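Local coordinates for protein oxidoreductase (PDB 3K1Y) that probably acts as an FMN-dependent oxidoreductase of the NADPH-dependent FMN reductase family, with a flavodoxin-like fold, at residues A82-D87 and T113-G118. Residues are numbered along the deposited sequence; the frame is centred on the assembly and turned at random.
Sequences ALSASD and TDALTG
In this flavodoxin-like alpha/beta fold, the C-terminal turn of helix 74-85 meets the loop between helix 102-110 and strand 120-127 through Ser84 and Leu83, which face Ala115 and Leu116. Ser84 OG donates to Ala115 O at 2.8 Å, reaching the carbonyl tilted 15° from its plane. The hydroxyl lies beside its own backbone N (chi1 -66°), which turns it to the loop, where the Ala115 methyl packs against it, CB to OG 3.8 Å. A water donates to the same Ala115 O at 3.0 Å and to Ser84 O at 2.8 Å, so two bonds grip the loop carbonyl and the water ties it to the helix end. Deeper in, the CD2 methyl of Leu116 sits against the branch point of Leu83, CG to CD2 3.9 Å, with Leu83 CD1 beside it. Both leucines are buried and rest on Leu89 of strand 88-94 and on Leu111. At the helix end Ser86 OG donates a hydrogen bond to Ala82 O at 2.7 Å, from above the carbonyl plane. A serine hydroxyl and a water bridge outside a leucine pair thus join two successive alpha-to-beta connections on one face of the five-stranded parallel sheet, a layered packing characteristic of the flavodoxin-like fold.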
ATOM      1  N   ALA A  82      -8.267  28.931   5.121  1.00 18.04           N
ATOM      2  CA  ALA A  82      -9.379  28.489   5.945  1.00 18.23           C
ATOM      3  C   ALA A  82      -9.170  27.020   6.277  1.00 18.07           C
ATOM      4  O   ALA A  82      -9.411  26.590   7.406  1.00 18.46           O
ATOM      5  CB  ALA A  82     -10.713  28.690   5.204  1.00 17.58           C
ATOM      6  N   LEU A  83      -8.712  26.254   5.288  1.00 18.64           N
ATOM      7  CA  LEU A  83      -8.466  24.832   5.486  1.00 17.54           C
ATOM      8  C   LEU A  83      -7.569  24.632   6.703  1.00 17.80           C
ATOM      9  O   LEU A  83      -7.950  23.941   7.640  1.00 18.59           O
ATOM     10  CB  LEU A  83      -7.826  24.225   4.233  1.00 16.99           C
ATOM     11  CG  LEU A  83      -7.366  22.762   4.244  1.00 15.89           C
ATOM     12  CD1 LEU A  83      -8.520  21.808   4.521  1.00 11.39           C
ATOM     13  CD2 LEU A  83      -6.742  22.453   2.884  1.00 16.16           C
ATOM     14  N   SER A  84      -6.397  25.258   6.705  1.00 19.23           N
ATOM     15  CA  SER A  84      -5.478  25.126   7.829  1.00 19.66           C
ATOM     16  C   SER A  84      -6.089  25.622   9.134  1.00 20.34           C
ATOM     17  O   SER A  84      -5.804  25.080  10.201  1.00 20.83           O
ATOM     18  CB  SER A  84      -4.177  25.887   7.558  1.00 20.50           C
ATOM     19  OG  SER A  84      -3.448  25.317   6.480  1.00 20.03           O
ATOM     20  N   ALA A  85      -6.935  26.644   9.054  1.00 18.07           N
ATOM     21  CA  ALA A  85      -7.572  27.197  10.242  1.00 17.32           C
ATOM     22  C   ALA A  85      -8.770  26.370  10.717  1.00 16.34           C
ATOM     23  O   ALA A  85      -9.305  26.601  11.809  1.00 17.01           O
ATOM     24  CB  ALA A  85      -8.001  28.632   9.976  1.00 17.82           C
ATOM     25  N   SER A  86      -9.181  25.393   9.912  1.00 14.31           N
ATOM     26  CA  SER A  86     -10.324  24.558  10.264  1.00 15.01           C
ATOM     27  C   SER A  86     -10.054  23.630  11.438  1.00 15.59           C
ATOM     28  O   SER A  86      -8.907  23.303  11.723  1.00 15.47           O
ATOM     29  CB  SER A  86     -10.758  23.736   9.057  1.00 13.36           C
ATOM     30  OG  SER A  86     -11.121  24.594   7.996  1.00 16.37           O
ATOM     31  N   ASP A  87     -11.121  23.205  12.109  1.00 18.65           N
ATOM     32  CA  ASP A  87     -11.006  22.305  13.251  1.00 20.08           C
ATOM     33  C   ASP A  87     -11.119  20.858  12.783  1.00 18.82           C
ATOM     34  O   ASP A  87     -10.579  19.940  13.410  1.00 19.86           O
ATOM     35  CB  ASP A  87     -12.116  22.577  14.279  1.00 21.72           C
ATOM     36  CG  ASP A  87     -12.137  24.012  14.759  1.00 27.46           C
ATOM     37  OD1 ASP A  87     -11.059  24.568  15.069  1.00 33.06           O
ATOM     38  OD2 ASP A  87     -13.246  24.582  14.838  1.00 32.70           O
ATOM     39  N   THR A 113       3.880  22.475   3.401  1.00 31.70           N
ATOM     40  CA  THR A 113       4.302  21.254   4.064  1.00 33.29           C
ATOM     41  C   THR A 113       3.459  20.976   5.305  1.00 32.53           C
ATOM     42  O   THR A 113       3.019  19.849   5.525  1.00 31.31           O
ATOM     43  CB  THR A 113       5.789  21.338   4.493  1.00 35.28           C
ATOM     44  OG1 THR A 113       6.610  21.557   3.338  1.00 37.67           O
ATOM     45  CG2 THR A 113       6.225  20.047   5.173  1.00 36.77           C
ATOM     46  N   ASP A 114       3.227  22.014   6.099  1.00 32.81           N
ATOM     47  CA  ASP A 114       2.478  21.892   7.349  1.00 33.12           C
ATOM     48  C   ASP A 114       1.039  22.406   7.332  1.00 30.95           C
ATOM     49  O   ASP A 114       0.503  22.789   8.374  1.00 31.23           O
ATOM     50  CB  ASP A 114       3.243  22.609   8.457  1.00 36.00           C
ATOM     51  CG  ASP A 114       3.676  24.005   8.049  1.00 42.73           C
ATOM     52  OD1 ASP A 114       2.866  24.724   7.418  1.00 48.82           O
ATOM     53  OD2 ASP A 114       4.826  24.387   8.365  1.00 51.66           O
ATOM     54  N   ALA A 115       0.410  22.401   6.163  1.00 22.77           N
ATOM     55  CA  ALA A 115      -0.962  22.887   6.031  1.00 20.28           C
ATOM     56  C   ALA A 115      -1.977  22.124   6.893  1.00 18.35           C
ATOM     57  O   ALA A 115      -2.898  22.722   7.458  1.00 17.87           O
ATOM     58  CB  ALA A 115      -1.385  22.834   4.565  1.00 19.02           C
ATOM     59  N   LEU A 116      -1.790  20.811   7.007  1.00 21.89           N
ATOM     60  CA  LEU A 116      -2.701  19.964   7.764  1.00 18.84           C
ATOM     61  C   LEU A 116      -2.112  19.265   8.993  1.00 18.82           C
ATOM     62  O   LEU A 116      -2.506  18.144   9.312  1.00 18.65           O
ATOM     63  CB  LEU A 116      -3.283  18.908   6.827  1.00 16.83           C
ATOM     64  CG  LEU A 116      -4.068  19.414   5.624  1.00 13.08           C
ATOM     65  CD1 LEU A 116      -4.328  18.268   4.635  1.00  7.00           C
ATOM     66  CD2 LEU A 116      -5.361  20.019   6.120  1.00 13.78           C
ATOM     67  N   THR A 117      -1.184  19.905   9.694  1.00 11.19           N
ATOM     68  CA  THR A 117      -0.599  19.268  10.871  1.00 12.22           C
ATOM     69  C   THR A 117      -1.594  19.207  12.028  1.00 11.84           C
ATOM     70  O   THR A 117      -2.162  20.229  12.417  1.00 11.36           O
ATOM     71  CB  THR A 117       0.657  20.022  11.352  1.00 14.32           C
ATOM     72  OG1 THR A 117       1.625  20.058  10.294  1.00 14.69           O
ATOM     73  CG2 THR A 117       1.258  19.326  12.577  1.00 13.53           C
ATOM     74  N   GLY A 118      -1.803  18.010  12.569  1.00 15.10           N
ATOM     75  CA  GLY A 118      -2.724  17.843  13.683  1.00 16.19           C
ATOM     76  C   GLY A 118      -4.213  17.903  13.346  1.00 16.06           C
ATOM     77  O   GLY A 118      -5.061  17.749  14.228  1.00 16.86           O
TER
HETATM   78  O   HOH W   1      -3.622  23.319  10.270  1.00 32.46           O